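Local coordinates for protein putative glucarate dehydratase (Pseudomonas fluorescens, PDB 4IT1) that probably dehydrates D-glucarate to 5-dehydro-4-deoxy-D-glucarate as a magnesium-dependent member of the mandelate racemase and muconate lactonizing enzyme family, at residues F35-L40 against P49-S54; N62-L67 against A145-V150; Q81-Q86 against R100-T105; L219-E224 against I254-L259. One frame throughout, in Å; residues are numbered along the deposited sequence.

In the fold
Interactions 1, 2 and 3 lie in the N-terminal part of the chain, and interaction 4 lies in the C-terminal barrel. Interaction 1 pairs strands 25-36 and 50-60 of the antiparallel three-stranded sheet. Interaction 2 packs the start of strand 65-70, the next strand of that sheet, on the end of helix 128-148. Interaction 3 joins helices 74-87 and 95-107 and is nested inside the loop that interaction 2 closes, the two centres about 22 Å apart. Interaction 4 comes last and joins two barrel helices, its centre about 50 Å from that of interaction 2. Interaction 1 is the most central, and it lies nearest the predicted catalytic residues, between the two domains.

Interaction 1: F35-L40 against P49-S54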
loop_
_atom_site.group_PDB
_atom_site.type_symbol
_atom_site.label_atom_id
_atom_site.label_comp_id
_atom_site.label_asym_id
_atom_site.label_seq_id
_atom_site.Cartn_x
_atom_site.Cartn_y
_atom_site.Cartn_z
ATOM N N PHE A 35 -31.769 -7.476 10.027
ATOM C CA PHE A 35 -32.496 -7.929 8.854
ATOM C C PHE A 35 -32.721 -9.424 8.903
ATOM O O PHE A 35 -31.922 -10.163 9.486
ATOM C CB PHE A 35 -31.775 -7.523 7.557
ATOM C CG PHE A 35 -30.276 -7.680 7.607
ATOM C CD1 PHE A 35 -29.680 -8.927 7.417
ATOM C CD2 PHE A 35 -29.458 -6.573 7.826
ATOM C CE1 PHE A 35 -28.299 -9.069 7.456
ATOM C CE2 PHE A 35 -28.079 -6.707 7.864
ATOM C CZ PHE A 35 -27.499 -7.958 7.677
ATOM N N ARG A 36 -33.821 -9.863 8.304
ATOM C CA ARG A 36 -34.155 -11.282 8.269
ATOM C C ARG A 36 -32.994 -12.069 7.669
ATOM O O ARG A 36 -32.407 -11.671 6.653
ATOM C CB ARG A 36 -35.461 -11.540 7.503
ATOM C CG ARG A 36 -36.617 -10.642 7.938
ATOM C CD ARG A 36 -37.993 -11.248 7.675
ATOM N NE ARG A 36 -38.261 -11.599 6.277
ATOM C CZ ARG A 36 -38.463 -10.724 5.291
ATOM N NH1 ARG A 36 -38.402 -9.416 5.517
ATOM N NH2 ARG A 36 -38.713 -11.165 4.064
ATOM N N ASP A 37 -32.642 -13.160 8.336
ATOM C CA ASP A 37 -31.579 -14.020 7.877
ATOM C C ASP A 37 -32.154 -15.425 7.802
ATOM O O ASP A 37 -32.785 -15.889 8.749
ATOM C CB ASP A 37 -30.399 -13.966 8.852
ATOM C CG ASP A 37 -29.047 -13.875 8.151
ATOM O OD1 ASP A 37 -28.996 -13.451 6.974
ATOM O OD2 ASP A 37 -28.025 -14.209 8.789
ATOM N N PRO A 38 -31.942 -16.111 6.675
ATOM C CA PRO A 38 -32.411 -17.488 6.546
ATOM C C PRO A 38 -31.740 -18.445 7.544
ATOM O O PRO A 38 -30.679 -18.121 8.099
ATOM C CB PRO A 38 -32.020 -17.872 5.108
ATOM C CG PRO A 38 -31.552 -16.619 4.448
ATOM C CD PRO A 38 -31.116 -15.691 5.531
ATOM N N PRO A 39 -32.359 -19.622 7.775
ATOM C CA PRO A 39 -31.748 -20.679 8.588
ATOM C C PRO A 39 -30.529 -21.300 7.905
ATOM O O PRO A 39 -30.508 -22.513 7.642
ATOM C CB PRO A 39 -32.881 -21.709 8.728
ATOM C CG PRO A 39 -33.775 -21.460 7.546
ATOM C CD PRO A 39 -33.735 -19.972 7.369
ATOM N N LEU A 40 -29.521 -20.473 7.629
ATOM C CA LEU A 40 -28.316 -20.931 6.928
ATOM C C LEU A 40 -27.386 -21.737 7.842
ATOM O O LEU A 40 -26.988 -21.270 8.906
ATOM C CB LEU A 40 -27.576 -19.741 6.300
ATOM C CG LEU A 40 -28.414 -18.851 5.365
ATOM C CD1 LEU A 40 -27.640 -17.623 4.904
ATOM C CD2 LEU A 40 -28.948 -19.647 4.173
ATOM N N PRO A 49 -32.598 -16.133 13.132
ATOM C CA PRO A 49 -33.565 -15.514 12.215
ATOM C C PRO A 49 -33.276 -14.039 11.929
ATOM O O PRO A 49 -33.847 -13.478 10.989
ATOM C CB PRO A 49 -34.904 -15.679 12.944
ATOM C CG PRO A 49 -34.539 -15.891 14.377
ATOM C CD PRO A 49 -33.258 -16.665 14.336
ATOM N N PHE A 50 -32.398 -13.423 12.723
ATOM C CA PHE A 50 -31.938 -12.060 12.437
ATOM C C PHE A 50 -30.423 -11.956 12.461
ATOM O O PHE A 50 -29.742 -12.799 13.044
ATOM C CB PHE A 50 -32.588 -11.037 13.373
ATOM C CG PHE A 50 -34.088 -11.047 13.306
ATOM C CD1 PHE A 50 -34.759 -10.290 12.347
ATOM C CD2 PHE A 50 -34.833 -11.843 14.174
ATOM C CE1 PHE A 50 -36.146 -10.314 12.270
ATOM C CE2 PHE A 50 -36.220 -11.870 14.101
ATOM C CZ PHE A 50 -36.878 -11.103 13.147
ATOM N N ALA A 51 -29.912 -10.924 11.793
ATOM C CA ALA A 51 -28.486 -10.642 11.744
ATOM C C ALA A 51 -28.283 -9.137 11.872
ATOM O O ALA A 51 -29.088 -8.352 11.370
ATOM C CB ALA A 51 -27.881 -11.174 10.450
ATOM N N LEU A 52 -27.210 -8.742 12.550
ATOM C CA LEU A 52 -26.982 -7.346 12.917
ATOM C C LEU A 52 -25.976 -6.647 12.004
ATOM O O LEU A 52 -25.235 -7.299 11.261
ATOM C CB LEU A 52 -26.510 -7.257 14.372
ATOM C CG LEU A 52 -27.198 -8.168 15.401
ATOM C CD1 LEU A 52 -26.532 -8.056 16.769
ATOM C CD2 LEU A 52 -28.692 -7.877 15.487
ATOM N N ARG A 53 -25.956 -5.316 12.079
ATOM C CA ARG A 53 -25.136 -4.475 11.215
ATOM C C ARG A 53 -25.252 -3.051 11.717
ATOM O O ARG A 53 -26.233 -2.709 12.367
ATOM C CB ARG A 53 -25.637 -4.547 9.763
ATOM C CG ARG A 53 -24.578 -4.284 8.702
ATOM C CD ARG A 53 -23.762 -5.535 8.391
ATOM N NE ARG A 53 -22.581 -5.215 7.590
ATOM C CZ ARG A 53 -21.540 -6.024 7.417
ATOM N NH1 ARG A 53 -21.511 -7.220 7.992
ATOM N NH2 ARG A 53 -20.518 -5.630 6.669
ATOM N N SER A 54 -24.254 -2.225 11.430
ATOM C CA SER A 54 -24.317 -0.812 11.782
ATOM C C SER A 54 -24.077 0.074 10.558
ATOM O O SER A 54 -23.234 -0.235 9.710
ATOM C CB SER A 54 -23.314 -0.481 12.879
ATOM O OG SER A 54 -21.993 -0.670 12.412
#
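The Phe35 side chain has CG between its backbone N and carbonyl carbon (chi1 41°), which brings the ring against the facing strand. Ala51 O sits 3.8 Å above the plane of the Phe35 ring, over its centre. CE1 of Phe35 is 3.7 Å from CB of Ala51, and CE2 touches CB of Arg53. Beyond CB, Arg53 bends at chi2 (83°) and leads away. Phe35 and Ala51 form an antiparallel hydrogen-bonded pair. Phe35 N donates to Ala51 O at 3.1 Å, and Ala51 N returns a bond to Phe35 O at 3.2 Å. Arg36 and Phe50 follow as a non-hydrogen-bonded pair with diverging side chains. Asp37 N donates a hydrogen bond to Pro49 O (2.9 Å), from above the carbonyl plane, and Tyr182 OH bonds to the same oxygen. The Asp37 carboxylate leans on the Ala51 methyl, and its OD2 is bonded to His47. Three main-chain bonds thus join the end of strand 25-36 and the residue after it to the start of strand 50-60. The charges find partners elsewhere: Arg36 forms a salt bridge with Glu379, and the Arg53 guanidinium, tied to Glu69 and Ser350, reaches toward the predicted active site, about 8 Å from the His342 side chain.

Interaction 2: N62-L67 against A145-V150; sequences NGYIGL and ARYLNV
The end of helix 128-148 packs here against the turn that leads into strand 65-70, the third strand of the N-terminal antiparallel sheet. Tyr64 and Tyr147 carry the contact. The Tyr64 ring lies flat against the helix backbone: Tyr147 CA stands over its centre, 3.9 Å from the centroid and 7° off the ring normal, a CH-pi contact. On the opposite face of the same ring sits Asn62 O, offset toward the rim. The two tyrosine rings meet obliquely, with planes at 55°. CE2 of Tyr64 comes to 3.4 Å from CD1 of Tyr147, at the edge of the Tyr147 ring. Tyr147 has chi1 171°, CG opposite the backbone N, which carries its ring past the rim of Tyr64 toward Asn62, whose OD1 is 3.9 Å from Tyr147 CE1. On the strand side, CG of Arg146 rests 3.6 Å from Ile65 O. No hydrogen bond crosses between the two segments. Tyr147 also packs on Leu148 of the second subunit, which places this helix end at the dimer interface. The contact ties the helix end to the turn before the third strand, within the three-stranded sheet and adjacent helices that make up the N-terminal capping domain of the enolase superfamily.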
loop_
_atom_site.group_PDB
_atom_site.type_symbol
_atom_site.label_atom_id
_atom_site.label_comp_id
_atom_site.label_asym_id
_atom_site.label_seq_id
_atom_site.Cartn_x
_atom_site.Cartn_y
_atom_site.Cartn_z
ATOM N N ASN A 62 -20.122 21.756 4.339
ATOM C CA ASN A 62 -20.636 22.148 3.025
ATOM C C ASN A 62 -21.683 21.183 2.452
ATOM O O ASN A 62 -21.900 21.135 1.237
ATOM C CB ASN A 62 -19.488 22.385 2.025
ATOM C CG ASN A 62 -18.476 21.243 1.984
ATOM O OD1 ASN A 62 -17.358 21.419 1.501
ATOM N ND2 ASN A 62 -18.860 20.074 2.485
ATOM N N GLY A 63 -22.318 20.412 3.331
ATOM C CA GLY A 63 -23.464 19.585 2.953
ATOM C C GLY A 63 -23.219 18.267 2.234
ATOM O O GLY A 63 -24.175 17.629 1.776
ATOM N N TYR A 64 -21.962 17.840 2.133
ATOM C CA TYR A 64 -21.667 16.538 1.519
ATOM C C TYR A 64 -21.766 15.396 2.535
ATOM O O TYR A 64 -21.400 15.563 3.703
ATOM C CB TYR A 64 -20.306 16.543 0.811
ATOM C CG TYR A 64 -20.193 17.565 -0.303
ATOM C CD1 TYR A 64 -20.938 17.438 -1.478
ATOM C CD2 TYR A 64 -19.338 18.659 -0.183
ATOM C CE1 TYR A 64 -20.835 18.374 -2.494
ATOM C CE2 TYR A 64 -19.231 19.601 -1.192
ATOM C CZ TYR A 64 -19.977 19.453 -2.345
ATOM O OH TYR A 64 -19.865 20.388 -3.347
ATOM N N ILE A 65 -22.270 14.249 2.076
ATOM C CA ILE A 65 -22.551 13.093 2.938
ATOM C C ILE A 65 -21.762 11.830 2.540
ATOM O O ILE A 65 -21.885 11.332 1.411
ATOM C CB ILE A 65 -24.071 12.781 2.988
ATOM C CG1 ILE A 65 -24.838 13.910 3.693
ATOM C CG2 ILE A 65 -24.339 11.452 3.689
ATOM C CD1 ILE A 65 -26.342 13.880 3.482
ATOM N N GLY A 66 -20.961 11.324 3.483
ATOM C CA GLY A 66 -20.232 10.058 3.327
ATOM C C GLY A 66 -20.856 8.920 4.122
ATOM O O GLY A 66 -21.235 9.100 5.278
ATOM N N LEU A 67 -20.954 7.745 3.500
ATOM C CA LEU A 67 -21.629 6.587 4.095
ATOM C C LEU A 67 -20.688 5.440 4.496
ATOM O O LEU A 67 -19.620 5.262 3.904
ATOM C CB LEU A 67 -22.704 6.043 3.145
ATOM C CG LEU A 67 -23.817 6.961 2.638
ATOM C CD1 LEU A 67 -24.761 6.151 1.767
ATOM C CD2 LEU A 67 -24.579 7.620 3.782
ATOM N N ALA A 145 -15.038 11.776 -2.070
ATOM C CA ALA A 145 -15.482 11.488 -3.429
ATOM C C ALA A 145 -16.716 12.289 -3.846
ATOM O O ALA A 145 -16.832 12.683 -5.011
ATOM C CB ALA A 145 -15.735 10.000 -3.589
ATOM N N ARG A 146 -17.632 12.509 -2.901
ATOM C CA ARG A 146 -18.824 13.336 -3.126
ATOM C C ARG A 146 -18.445 14.811 -3.342
ATOM O O ARG A 146 -19.001 15.483 -4.217
ATOM C CB ARG A 146 -19.807 13.205 -1.953
ATOM C CG ARG A 146 -20.515 11.858 -1.828
ATOM C CD ARG A 146 -21.759 11.800 -2.697
ATOM N NE ARG A 146 -22.473 10.530 -2.569
ATOM C CZ ARG A 146 -23.363 10.078 -3.453
ATOM N NH1 ARG A 146 -23.645 10.782 -4.544
ATOM N NH2 ARG A 146 -23.964 8.912 -3.255
ATOM N N TYR A 147 -17.495 15.292 -2.541
ATOM C CA TYR A 147 -16.963 16.654 -2.623
ATOM C C TYR A 147 -16.170 16.888 -3.913
ATOM O O TYR A 147 -16.162 17.994 -4.459
ATOM C CB TYR A 147 -16.095 16.912 -1.392
ATOM C CG TYR A 147 -15.266 18.180 -1.370
ATOM C CD1 TYR A 147 -15.845 19.438 -1.556
ATOM C CD2 TYR A 147 -13.898 18.120 -1.101
ATOM C CE1 TYR A 147 -15.074 20.595 -1.507
ATOM C CE2 TYR A 147 -13.122 19.268 -1.044
ATOM C CZ TYR A 147 -13.711 20.501 -1.249
ATOM O OH TYR A 147 -12.926 21.632 -1.192
ATOM N N LEU A 148 -15.508 15.839 -4.393
ATOM C CA LEU A 148 -14.765 15.889 -5.645
ATOM C C LEU A 148 -15.623 15.536 -6.853
ATOM O O LEU A 148 -15.191 15.709 -7.991
ATOM C CB LEU A 148 -13.564 14.952 -5.580
ATOM C CG LEU A 148 -12.253 15.576 -5.116
ATOM C CD1 LEU A 148 -11.371 14.513 -4.490
ATOM C CD2 LEU A 148 -11.547 16.250 -6.283
ATOM N N ASN A 149 -16.827 15.025 -6.598
ATOM C CA ASN A 149 -17.783 14.677 -7.654
ATOM C C ASN A 149 -17.341 13.452 -8.471
ATOM O O ASN A 149 -17.993 13.072 -9.449
ATOM C CB ASN A 149 -18.047 15.902 -8.551
ATOM C CG ASN A 149 -19.294 15.761 -9.408
ATOM O OD1 ASN A 149 -19.431 16.441 -10.425
ATOM N ND2 ASN A 149 -20.207 14.884 -9.006
ATOM N N VAL A 150 -16.244 12.829 -8.042
ATOM C CA VAL A 150 -15.681 11.654 -8.716
ATOM C C VAL A 150 -16.097 10.363 -8.011
ATOM O O VAL A 150 -16.354 10.384 -6.809
ATOM C CB VAL A 150 -14.139 11.727 -8.797
ATOM C CG1 VAL A 150 -13.703 12.894 -9.674
ATOM C CG2 VAL A 150 -13.515 11.831 -7.409
#

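Interaction 3: Q81-Q86 against R100-T105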
loop_
_atom_site.group_PDB
_atom_site.type_symbol
_atom_site.label_atom_id
_atom_site.label_comp_id
_atom_site.label_asym_id
_atom_site.label_seq_id
_atom_site.Cartn_x
_atom_site.Cartn_y
_atom_site.Cartn_z
ATOM N N GLN A 81 -19.484 3.957 18.601
ATOM C CA GLN A 81 -20.073 5.055 19.379
ATOM C C GLN A 81 -19.012 5.910 20.077
ATOM O O GLN A 81 -19.025 7.135 19.968
ATOM C CB GLN A 81 -21.075 4.517 20.404
ATOM C CG GLN A 81 -22.422 4.103 19.830
ATOM C CD GLN A 81 -23.546 4.173 20.855
ATOM O OE1 GLN A 81 -23.311 4.145 22.066
ATOM N NE2 GLN A 81 -24.780 4.270 20.368
ATOM N N GLN A 82 -18.095 5.253 20.784
ATOM C CA GLN A 82 -16.969 5.921 21.452
ATOM C C GLN A 82 -16.181 6.836 20.511
ATOM O O GLN A 82 -15.859 7.973 20.864
ATOM C CB GLN A 82 -16.024 4.877 22.057
ATOM C CG GLN A 82 -16.515 4.219 23.339
ATOM C CD GLN A 82 -15.778 4.699 24.574
ATOM O OE1 GLN A 82 -15.301 3.892 25.374
ATOM N NE2 GLN A 82 -15.676 6.017 24.736
ATOM N N VAL A 83 -15.873 6.328 19.318
ATOM C CA VAL A 83 -15.075 7.070 18.338
ATOM C C VAL A 83 -15.899 8.186 17.694
ATOM O O VAL A 83 -15.402 9.304 17.522
ATOM C CB VAL A 83 -14.468 6.142 17.262
ATOM C CG1 VAL A 83 -13.639 6.942 16.269
ATOM C CG2 VAL A 83 -13.604 5.067 17.905
ATOM N N GLN A 84 -17.155 7.874 17.360
ATOM C CA GLN A 84 -18.105 8.835 16.777
ATOM C C GLN A 84 -17.976 10.257 17.336
ATOM O O GLN A 84 -17.822 11.217 16.575
ATOM C CB GLN A 84 -19.542 8.322 16.943
ATOM C CG GLN A 84 -20.623 9.388 16.847
ATOM C CD GLN A 84 -21.972 8.881 17.304
ATOM O OE1 GLN A 84 -22.153 8.541 18.473
ATOM N NE2 GLN A 84 -22.929 8.828 16.383
ATOM N N SER A 85 -18.021 10.376 18.662
ATOM C CA SER A 85 -17.975 11.670 19.345
ATOM C C SER A 85 -16.688 12.453 19.089
ATOM O O SER A 85 -16.698 13.683 19.091
ATOM C CB SER A 85 -18.184 11.489 20.852
ATOM O OG SER A 85 -17.067 10.860 21.453
ATOM N N GLN A 86 -15.587 11.741 18.867
ATOM C CA GLN A 86 -14.284 12.383 18.665
ATOM C C GLN A 86 -14.095 12.998 17.272
ATOM O O GLN A 86 -13.199 13.823 17.068
ATOM C CB GLN A 86 -13.155 11.400 18.981
ATOM C CG GLN A 86 -12.762 11.372 20.449
ATOM C CD GLN A 86 -12.220 10.023 20.899
ATOM O OE1 GLN A 86 -11.086 9.929 21.370
ATOM N NE2 GLN A 86 -13.038 8.973 20.768
ATOM N N ARG A 100 -4.919 7.391 14.614
ATOM C CA ARG A 100 -4.398 7.642 15.961
ATOM C C ARG A 100 -5.517 7.739 16.997
ATOM O O ARG A 100 -5.351 7.313 18.141
ATOM C CB ARG A 100 -3.541 8.903 15.999
ATOM C CG ARG A 100 -2.102 8.709 15.540
ATOM C CD ARG A 100 -1.286 9.972 15.768
ATOM N NE ARG A 100 -2.036 11.169 15.387
ATOM C CZ ARG A 100 -1.825 11.893 14.288
ATOM N NH1 ARG A 100 -2.582 12.953 14.051
ATOM N NH2 ARG A 100 -0.863 11.573 13.432
ATOM N N ILE A 101 -6.652 8.288 16.571
ATOM C CA ILE A 101 -7.845 8.404 17.405
ATOM C C ILE A 101 -8.444 7.031 17.736
ATOM O O ILE A 101 -8.710 6.742 18.907
ATOM C CB ILE A 101 -8.887 9.355 16.758
ATOM C CG1 ILE A 101 -8.420 10.805 16.918
ATOM C CG2 ILE A 101 -10.280 9.175 17.357
ATOM C CD1 ILE A 101 -9.177 11.793 16.060
ATOM N N VAL A 102 -8.637 6.194 16.714
ATOM C CA VAL A 102 -9.171 4.842 16.912
ATOM C C VAL A 102 -8.275 4.016 17.841
ATOM O O VAL A 102 -8.774 3.244 18.657
ATOM C CB VAL A 102 -9.391 4.096 15.575
ATOM C CG1 VAL A 102 -9.763 2.641 15.820
ATOM C CG2 VAL A 102 -10.469 4.774 14.742
ATOM N N GLN A 103 -6.960 4.202 17.729
ATOM C CA GLN A 103 -5.999 3.489 18.576
ATOM C C GLN A 103 -6.102 3.906 20.046
ATOM O O GLN A 103 -6.081 3.060 20.932
ATOM C CB GLN A 103 -4.565 3.678 18.066
ATOM C CG GLN A 103 -4.278 2.977 16.746
ATOM C CD GLN A 103 -3.000 3.443 16.070
ATOM O OE1 GLN A 103 -2.366 2.684 15.338
ATOM N NE2 GLN A 103 -2.619 4.696 16.301
ATOM N N THR A 104 -6.215 5.209 20.294
ATOM C CA THR A 104 -6.342 5.746 21.653
ATOM C C THR A 104 -7.610 5.242 22.339
ATOM O O THR A 104 -7.593 4.877 23.519
ATOM C CB THR A 104 -6.324 7.284 21.633
ATOM O OG1 THR A 104 -5.043 7.719 21.180
ATOM C CG2 THR A 104 -6.575 7.866 23.022
ATOM N N THR A 105 -8.695 5.210 21.578
ATOM C CA THR A 105 -9.983 4.751 22.058
ATOM C C THR A 105 -9.963 3.264 22.431
ATOM O O THR A 105 -10.426 2.886 23.509
ATOM C CB THR A 105 -11.071 5.040 21.010
ATOM O OG1 THR A 105 -11.026 6.427 20.659
ATOM C CG2 THR A 105 -12.458 4.693 21.538
#
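Val83 and Thr105 meet at the middle of this helix pair, methyl to methyl. CG2 of Val83 is 3.8 Å from CG2 of Thr105, and the two side chains cross at a slant. The same Thr105 methyl touches CB of Gln82 at 3.6 Å. The other branch of Val83 turns to the preceding turn of the partner helix: CG1 lies 4.1 Å from CG2 of Val102 and almost as close to CG2 of Ile101. Ile101 CG2 also packs on Gln86, 4.0 Å from its CB. Gln86 then runs alongside Thr105 in the opposite direction, and its NE2 donates to Thr105 OG1 at 3.2 Å. That bond is bent, with an angle of 142° at the hydrogen, and OG1 is tilted from the Gln86 amide plane.

Helices 74-87 and 95-107 belong to the helical part of the N-terminal capping domain of the enolase superfamily. The axes of segments 81-86 and 100-105 approach to 9.9 Å, their N-to-C directions at 135°, so they run in roughly opposing directions.

Further bonds set the orientation of the polar groups. Thr105 has OG1 anti to its own carbonyl carbon (chi1 -53°). From there the hydroxyl bonds to Ile101 O, 2.9 Å away, from above that carbonyl plane. Ile101 O also accepts from Thr105 N. On the other helix, Gln86 NE2 makes a weak bond to Gln82 O, which also pairs with Ser85 OG. The apolar side is backed by helix 128-148: Val83 rests on Phe136, and Val102 rests on Val129 and Ala132. Next to Ile101 lies Leu90, in the loop between the two helices.

Interaction 4: L219-E224 against I254-L259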
loop_
_atom_site.group_PDB
_atom_site.type_symbol
_atom_site.label_atom_id
_atom_site.label_comp_id
_atom_site.label_asym_id
_atom_site.label_seq_id
_atom_site.Cartn_x
_atom_site.Cartn_y
_atom_site.Cartn_z
ATOM N N LEU A 219 -22.412 -30.619 6.488
ATOM C CA LEU A 219 -22.961 -31.967 6.356
ATOM C C LEU A 219 -21.822 -32.981 6.193
ATOM O O LEU A 219 -20.685 -32.583 5.948
ATOM C CB LEU A 219 -23.952 -32.021 5.177
ATOM C CG LEU A 219 -25.462 -31.819 5.434
ATOM C CD1 LEU A 219 -25.798 -30.678 6.390
ATOM C CD2 LEU A 219 -26.213 -31.633 4.124
ATOM N N PRO A 220 -22.113 -34.288 6.331
ATOM C CA PRO A 220 -21.036 -35.260 6.135
ATOM C C PRO A 220 -20.227 -34.965 4.866
ATOM O O PRO A 220 -20.811 -34.648 3.818
ATOM C CB PRO A 220 -21.782 -36.586 6.014
ATOM C CG PRO A 220 -23.000 -36.389 6.852
ATOM C CD PRO A 220 -23.387 -34.943 6.693
ATOM N N PRO A 221 -18.885 -35.025 4.970
ATOM C CA PRO A 221 -18.056 -34.594 3.844
ATOM C C PRO A 221 -18.259 -35.413 2.551
ATOM O O PRO A 221 -18.223 -34.834 1.470
ATOM C CB PRO A 221 -16.613 -34.674 4.394
ATOM C CG PRO A 221 -16.696 -35.456 5.664
ATOM C CD PRO A 221 -18.091 -35.273 6.189
ATOM N N GLU A 222 -18.496 -36.722 2.657
ATOM C CA GLU A 222 -18.884 -37.528 1.490
ATOM C C GLU A 222 -20.163 -37.012 0.832
ATOM O O GLU A 222 -20.281 -37.024 -0.397
ATOM C CB GLU A 222 -19.065 -39.007 1.843
ATOM C CG GLU A 222 -17.781 -39.823 1.866
ATOM C CD GLU A 222 -17.131 -39.879 3.239
ATOM O OE1 GLU A 222 -17.568 -39.142 4.156
ATOM O OE2 GLU A 222 -16.178 -40.669 3.402
ATOM N N HIS A 223 -21.116 -36.569 1.648
ATOM C CA HIS A 223 -22.373 -36.052 1.122
ATOM C C HIS A 223 -22.138 -34.732 0.417
ATOM O O HIS A 223 -22.715 -34.478 -0.642
ATOM C CB HIS A 223 -23.442 -35.906 2.215
ATOM C CG HIS A 223 -24.722 -35.294 1.729
ATOM N ND1 HIS A 223 -25.702 -36.023 1.086
ATOM C CD2 HIS A 223 -25.175 -34.017 1.776
ATOM C CE1 HIS A 223 -26.701 -35.223 0.760
ATOM N NE2 HIS A 223 -26.408 -34.000 1.169
ATOM N N GLU A 224 -21.282 -33.896 0.991
ATOM C CA GLU A 224 -21.005 -32.589 0.405
ATOM C C GLU A 224 -20.230 -32.723 -0.912
ATOM O O GLU A 224 -20.456 -31.948 -1.837
ATOM C CB GLU A 224 -20.282 -31.673 1.401
ATOM C CG GLU A 224 -21.136 -31.259 2.596
ATOM C CD GLU A 224 -20.432 -30.295 3.548
ATOM O OE1 GLU A 224 -19.213 -30.449 3.793
ATOM O OE2 GLU A 224 -21.103 -29.377 4.059
ATOM N N ILE A 254 -7.580 -34.714 2.911
ATOM C CA ILE A 254 -6.877 -35.528 1.937
ATOM C C ILE A 254 -7.811 -36.525 1.243
ATOM O O ILE A 254 -7.774 -36.633 0.017
ATOM C CB ILE A 254 -5.647 -36.213 2.564
ATOM C CG1 ILE A 254 -4.558 -35.161 2.807
ATOM C CG2 ILE A 254 -5.121 -37.339 1.672
ATOM C CD1 ILE A 254 -3.469 -35.604 3.760
ATOM N N ARG A 255 -8.651 -37.222 2.018
ATOM C CA ARG A 255 -9.598 -38.202 1.464
ATOM C C ARG A 255 -10.604 -37.552 0.522
ATOM O O ARG A 255 -10.971 -38.139 -0.501
ATOM C CB ARG A 255 -10.338 -38.974 2.564
ATOM C CG ARG A 255 -9.478 -39.979 3.318
ATOM C CD ARG A 255 -10.312 -41.007 4.080
ATOM N NE ARG A 255 -11.149 -40.410 5.125
ATOM C CZ ARG A 255 -12.467 -40.236 5.035
ATOM N NH1 ARG A 255 -13.127 -40.613 3.946
ATOM N NH2 ARG A 255 -13.133 -39.680 6.043
ATOM N N MET A 256 -11.032 -36.338 0.864
ATOM C CA MET A 256 -11.960 -35.585 0.030
ATOM C C MET A 256 -11.314 -35.127 -1.278
ATOM O O MET A 256 -11.916 -35.252 -2.352
ATOM C CB MET A 256 -12.548 -34.400 0.795
ATOM C CG MET A 256 -13.399 -34.780 2.007
ATOM S SD MET A 256 -14.773 -35.924 1.713
ATOM C CE MET A 256 -14.040 -37.501 2.154
ATOM N N ALA A 257 -10.089 -34.611 -1.181
ATOM C CA ALA A 257 -9.286 -34.253 -2.352
ATOM C C ALA A 257 -9.217 -35.402 -3.363
ATOM O O ALA A 257 -9.311 -35.175 -4.567
ATOM C CB ALA A 257 -7.884 -33.852 -1.928
ATOM N N GLU A 258 -9.050 -36.626 -2.860
ATOM C CA GLU A 258 -9.006 -37.821 -3.704
ATOM C C GLU A 258 -10.328 -38.033 -4.439
ATOM O O GLU A 258 -10.340 -38.244 -5.649
ATOM C CB GLU A 258 -8.636 -39.062 -2.886
ATOM C CG GLU A 258 -7.210 -39.047 -2.347
ATOM C CD GLU A 258 -6.831 -40.322 -1.609
ATOM O OE1 GLU A 258 -5.776 -40.904 -1.943
ATOM O OE2 GLU A 258 -7.580 -40.744 -0.699
ATOM N N LEU A 259 -11.435 -37.943 -3.708
ATOM C CA LEU A 259 -12.767 -38.129 -4.284
ATOM C C LEU A 259 -13.166 -37.029 -5.276
ATOM O O LEU A 259 -13.945 -37.282 -6.196
ATOM C CB LEU A 259 -13.831 -38.265 -3.180
ATOM C CG LEU A 259 -13.788 -39.470 -2.226
ATOM C CD1 LEU A 259 -14.839 -39.310 -1.138
ATOM C CD2 LEU A 259 -13.977 -40.798 -2.954
#
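OE2 of Glu222 lies at the edge of the Arg255 guanidinium, in its plane. Arg255 NH1 approaches OE2 from above the carboxylate plane, 37° out of it, and the two flat groups are turned 32° against each other. NH1 of Arg255 is 3.1 Å from OE2 of Glu222, in a nearly straight hydrogen bond (164°) that forms part of a salt bridge. NH2 of Arg255 stays 4.2 Å from OE2 of Glu222, so one nitrogen carries the bond. A bend at chi2 in Glu222 turns its carboxylate toward the other helix. Both residues are exposed, so water probably weakens the attraction.

Beside the salt bridge, Met256 and Leu259 add apolar contacts. Met256 bends at chi2 and chi3 and brings its sulfur to the first turn of the facing helix, where SD lies 3.5 Å from CB of Pro221. The terminal CE of Met256 lies against the Glu222 carboxylate, 4.0 Å from OE2. CD1 of Leu259 touches CG of Glu222 at 4.2 Å, one turn further along.

Pro220 occupies the N-cap position of helix 221-234, and Glu224 in its first turn bonds back to Leu219 N. Helices 221-234 and 250-260 follow parallel strands 212-215 and 240-243. They are successive outer helices of the modified TIM barrel, (beta/alpha)7-beta, of the enolase superfamily. Met256 and Leu259 also rest on Val225 of the first helix, while Ile254 packs against helix 274-284, which follows the next barrel strand, 266-268.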